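Local coordinates for protein adhesin YadA (Yersinia enterocolitica, PDB 1P9H) that binds collagen as a trimeric outer-membrane adhesin, promotes attachment to and invasion of host cells, and confers resistance to serum, complement and phagocytosis, at residues 18-26 / 49-60. Sequence-based numbering, arbitrary orientation. Where two conformers were deposited one is given.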
loop_
_atom_site.group_PDB
_atom_site.type_symbol
_atom_site.label_atom_id
_atom_site.label_comp_id
_atom_site.label_asym_id
_atom_site.label_seq_id
_atom_site.Cartn_x
_atom_site.Cartn_y
_atom_site.Cartn_z
ATOM N N ASN A 18 19.844 -16.490 -24.914
ATOM C CA ASN A 18 19.877 -15.101 -24.473
ATOM C C ASN A 18 19.186 -14.997 -23.118
ATOM O O ASN A 18 17.960 -15.072 -23.024
ATOM C CB ASN A 18 19.176 -14.203 -25.496
ATOM C CG ASN A 18 19.306 -12.730 -25.165
ATOM O OD1 ASN A 18 20.409 -12.223 -24.957
ATOM N ND2 ASN A 18 18.177 -12.032 -25.120
ATOM N N LEU A 19 19.984 -14.830 -22.069
ATOM C CA LEU A 19 19.457 -14.732 -20.713
ATOM C C LEU A 19 18.975 -13.325 -20.379
ATOM O O LEU A 19 19.776 -12.400 -20.230
ATOM C CB LEU A 19 20.529 -15.164 -19.708
ATOM C CG LEU A 19 21.230 -16.494 -20.005
ATOM C CD1 LEU A 19 22.254 -16.777 -18.920
ATOM C CD2 LEU A 19 20.208 -17.617 -20.085
ATOM N N THR A 20 17.659 -13.168 -20.261
ATOM C CA THR A 20 17.067 -11.875 -19.938
ATOM C C THR A 20 16.144 -11.974 -18.731
ATOM O O THR A 20 15.781 -10.961 -18.135
ATOM C CB THR A 20 16.232 -11.327 -21.112
ATOM O OG1 THR A 20 15.164 -12.239 -21.402
ATOM C CG2 THR A 20 17.100 -11.147 -22.352
ATOM N N ALA A 21 15.771 -13.196 -18.367
ATOM C CA ALA A 21 14.863 -13.399 -17.246
ATOM C C ALA A 21 15.510 -14.079 -16.050
ATOM O O ALA A 21 16.596 -14.644 -16.151
ATOM C CB ALA A 21 13.658 -14.216 -17.707
ATOM N N VAL A 22 14.835 -13.997 -14.908
ATOM C CA VAL A 22 15.305 -14.642 -13.691
ATOM C C VAL A 22 14.249 -15.663 -13.303
ATOM O O VAL A 22 13.088 -15.315 -13.078
ATOM C CB VAL A 22 15.475 -13.646 -12.521
ATOM C CG1 VAL A 22 15.759 -14.415 -11.226
ATOM C CG2 VAL A 22 16.616 -12.678 -12.821
ATOM N N GLN A 23 14.652 -16.925 -13.249
ATOM C CA GLN A 23 13.741 -17.997 -12.886
ATOM C C GLN A 23 14.410 -18.789 -11.781
ATOM O O GLN A 23 15.466 -19.387 -11.988
ATOM C CB GLN A 23 13.468 -18.887 -14.099
ATOM C CG GLN A 23 12.471 -20.009 -13.858
ATOM C CD GLN A 23 12.171 -20.779 -15.131
ATOM O OE1 GLN A 23 11.533 -20.261 -16.048
ATOM N NE2 GLN A 23 12.646 -22.018 -15.199
ATOM N N ILE A 24 13.805 -18.778 -10.599
ATOM C CA ILE A 24 14.376 -19.488 -9.467
ATOM C C ILE A 24 13.398 -20.484 -8.868
ATOM O O ILE A 24 12.469 -20.111 -8.148
ATOM C CB ILE A 24 14.830 -18.501 -8.369
ATOM C CG1 ILE A 24 15.827 -17.497 -8.958
ATOM C CG2 ILE A 24 15.467 -19.266 -7.215
ATOM C CD1 ILE A 24 16.237 -16.396 -8.004
ATOM N N SER A 25 13.606 -21.755 -9.190
ATOM C CA SER A 25 12.771 -22.831 -8.675
ATOM C C SER A 25 13.297 -23.219 -7.293
ATOM O O SER A 25 14.400 -22.821 -6.912
ATOM C CB SER A 25 12.833 -24.038 -9.618
ATOM O OG SER A 25 12.298 -23.716 -10.891
ATOM N N PRO A 26 12.515 -23.992 -6.520
ATOM C CA PRO A 26 12.948 -24.408 -5.183
ATOM C C PRO A 26 14.374 -24.947 -5.191
ATOM O O PRO A 26 14.734 -25.760 -6.045
ATOM C CB PRO A 26 11.920 -25.469 -4.812
ATOM C CG PRO A 26 10.671 -24.913 -5.423
ATOM C CD PRO A 26 11.145 -24.465 -6.795
ATOM N N ASN A 49 8.639 -26.360 -10.424
ATOM C CA ASN A 49 9.468 -25.386 -11.124
ATOM C C ASN A 49 8.793 -24.032 -11.299
ATOM O O ASN A 49 7.583 -23.946 -11.519
ATOM C CB ASN A 49 9.869 -25.913 -12.505
ATOM C CG ASN A 49 11.026 -26.891 -12.448
ATOM O OD1 ASN A 49 11.488 -27.377 -13.480
ATOM N ND2 ASN A 49 11.503 -27.182 -11.246
ATOM N N ALA A 50 9.593 -22.976 -11.189
ATOM C CA ALA A 50 9.110 -21.618 -11.382
ATOM C C ALA A 50 9.152 -21.411 -12.888
ATOM O O ALA A 50 9.863 -22.128 -13.595
ATOM C CB ALA A 50 10.029 -20.627 -10.684
ATOM N N SER A 51 8.398 -20.437 -13.381
ATOM C CA SER A 51 8.352 -20.180 -14.811
ATOM C C SER A 51 8.350 -18.694 -15.156
ATOM O O SER A 51 7.365 -17.995 -14.926
ATOM C CB SER A 51 7.108 -20.846 -15.409
ATOM O OG SER A 51 7.009 -20.602 -16.801
ATOM N N ALA A 52 9.467 -18.220 -15.703
ATOM C CA ALA A 52 9.601 -16.830 -16.125
ATOM C C ALA A 52 9.484 -16.862 -17.647
ATOM O O ALA A 52 10.475 -17.066 -18.349
ATOM C CB ALA A 52 10.958 -16.279 -15.702
ATOM N N LYS A 53 8.267 -16.670 -18.149
ATOM C CA LYS A 53 7.999 -16.723 -19.586
ATOM C C LYS A 53 8.177 -15.428 -20.363
ATOM O O LYS A 53 8.255 -15.443 -21.594
ATOM C CB LYS A 53 6.579 -17.231 -19.830
ATOM C CG LYS A 53 6.304 -18.628 -19.311
ATOM C CD LYS A 53 4.888 -19.046 -19.667
ATOM C CE LYS A 53 4.579 -20.454 -19.201
ATOM N NZ LYS A 53 3.213 -20.864 -19.636
ATOM N N GLY A 54 8.229 -14.305 -19.663
ATOM C CA GLY A 54 8.380 -13.045 -20.361
ATOM C C GLY A 54 9.801 -12.538 -20.390
ATOM O O GLY A 54 10.603 -12.854 -19.507
ATOM N N ILE A 55 10.127 -11.758 -21.415
ATOM C CA ILE A 55 11.460 -11.191 -21.528
ATOM C C ILE A 55 11.645 -10.264 -20.331
ATOM O O ILE A 55 10.769 -9.451 -20.034
ATOM C CB ILE A 55 11.609 -10.371 -22.827
ATOM C CG1 ILE A 55 11.310 -11.258 -24.037
ATOM C CG2 ILE A 55 13.016 -9.794 -22.921
ATOM C CD1 ILE A 55 11.352 -10.527 -25.362
ATOM N N HIS A 56 12.772 -10.399 -19.639
ATOM C CA HIS A 56 13.070 -9.571 -18.472
ATOM C C HIS A 56 12.182 -9.882 -17.268
ATOM O O HIS A 56 12.224 -9.163 -16.272
ATOM C CB HIS A 56 12.936 -8.087 -18.825
ATOM C CG HIS A 56 13.872 -7.634 -19.902
ATOM N ND1 HIS A 56 13.569 -6.601 -20.762
ATOM C CD2 HIS A 56 15.109 -8.062 -20.248
ATOM C CE1 HIS A 56 14.579 -6.412 -21.593
ATOM N NE2 HIS A 56 15.526 -7.286 -21.302
ATOM N N SER A 57 11.385 -10.944 -17.348
ATOM C CA SER A 57 10.507 -11.291 -16.235
ATOM C C SER A 57 11.276 -11.978 -15.111
ATOM O O SER A 57 12.416 -12.407 -15.291
ATOM C CB SER A 57 9.348 -12.184 -16.700
ATOM O OG SER A 57 9.791 -13.470 -17.095
ATOM N N ILE A 58 10.637 -12.064 -13.947
ATOM C CA ILE A 58 11.230 -12.675 -12.766
ATOM C C ILE A 58 10.193 -13.569 -12.088
ATOM O O ILE A 58 9.097 -13.116 -11.759
ATOM C CB ILE A 58 11.676 -11.589 -11.756
ATOM C CG1 ILE A 58 12.748 -10.698 -12.385
ATOM C CG2 ILE A 58 12.196 -12.238 -10.472
ATOM C CD1 ILE A 58 13.083 -9.478 -11.548
ATOM N N ALA A 59 10.539 -14.839 -11.893
ATOM C CA ALA A 59 9.645 -15.788 -11.235
ATOM C C ALA A 59 10.464 -16.535 -10.196
ATOM O O ALA A 59 11.426 -17.226 -10.537
ATOM C CB ALA A 59 9.055 -16.763 -12.249
ATOM N N ILE A 60 10.080 -16.390 -8.932
ATOM C CA ILE A 60 10.791 -17.020 -7.828
ATOM C C ILE A 60 9.834 -17.751 -6.891
ATOM O O ILE A 60 8.870 -17.164 -6.401
ATOM C CB ILE A 60 11.563 -15.958 -7.005
ATOM C CG1 ILE A 60 12.538 -15.201 -7.913
ATOM C CG2 ILE A 60 12.305 -16.623 -5.843
ATOM C CD1 ILE A 60 13.248 -14.054 -7.213
HETATM O O HOH W 1 15.078 -9.997 -15.473
HETATM O O HOH W 2 12.230 -19.136 -18.471
#
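The amide oxygen OE1 of Q23 is gripped twice: A52 N donates to it at 2.9 Å in a nearly straight bond, from 25° out of the plane of the side-chain amide, and a water that also binds A52 O donates to it too. A long side chain suits this place: CG anti to the backbone N (chi1 -177°) and CD continuing the extended chain carry the amide to strand 51-52, while NE2 hydrogen-bonds to E35 OE1 and G33 O of a second subunit. The hydroxyl of S25 accepts from A50 N at 2.8 Å and hydrogen-bonds to E35 OE1 of that same subunit; serine suits a place where one atom meets both an N-H and a carboxylate. Small methyl groups meet beside the Q23 link, A21 CB lying 3.9 Å from A52 CB. Strand 22-24 runs parallel to 58-60, joined by V22 N to S57 O, A59 N to V22 O and I24 N to A59 O. On the face opposite Q23, branched V22 and I24 pack beside I58 and I60, with I24 CD1 3.9 Å from I60 CD1. In this left-handed parallel beta-roll, 22-24 is the chain's outermost, N-terminal strand of the long sheet, followed by 58-60 and then 72-74, and I24 packs on I24 of the third subunit.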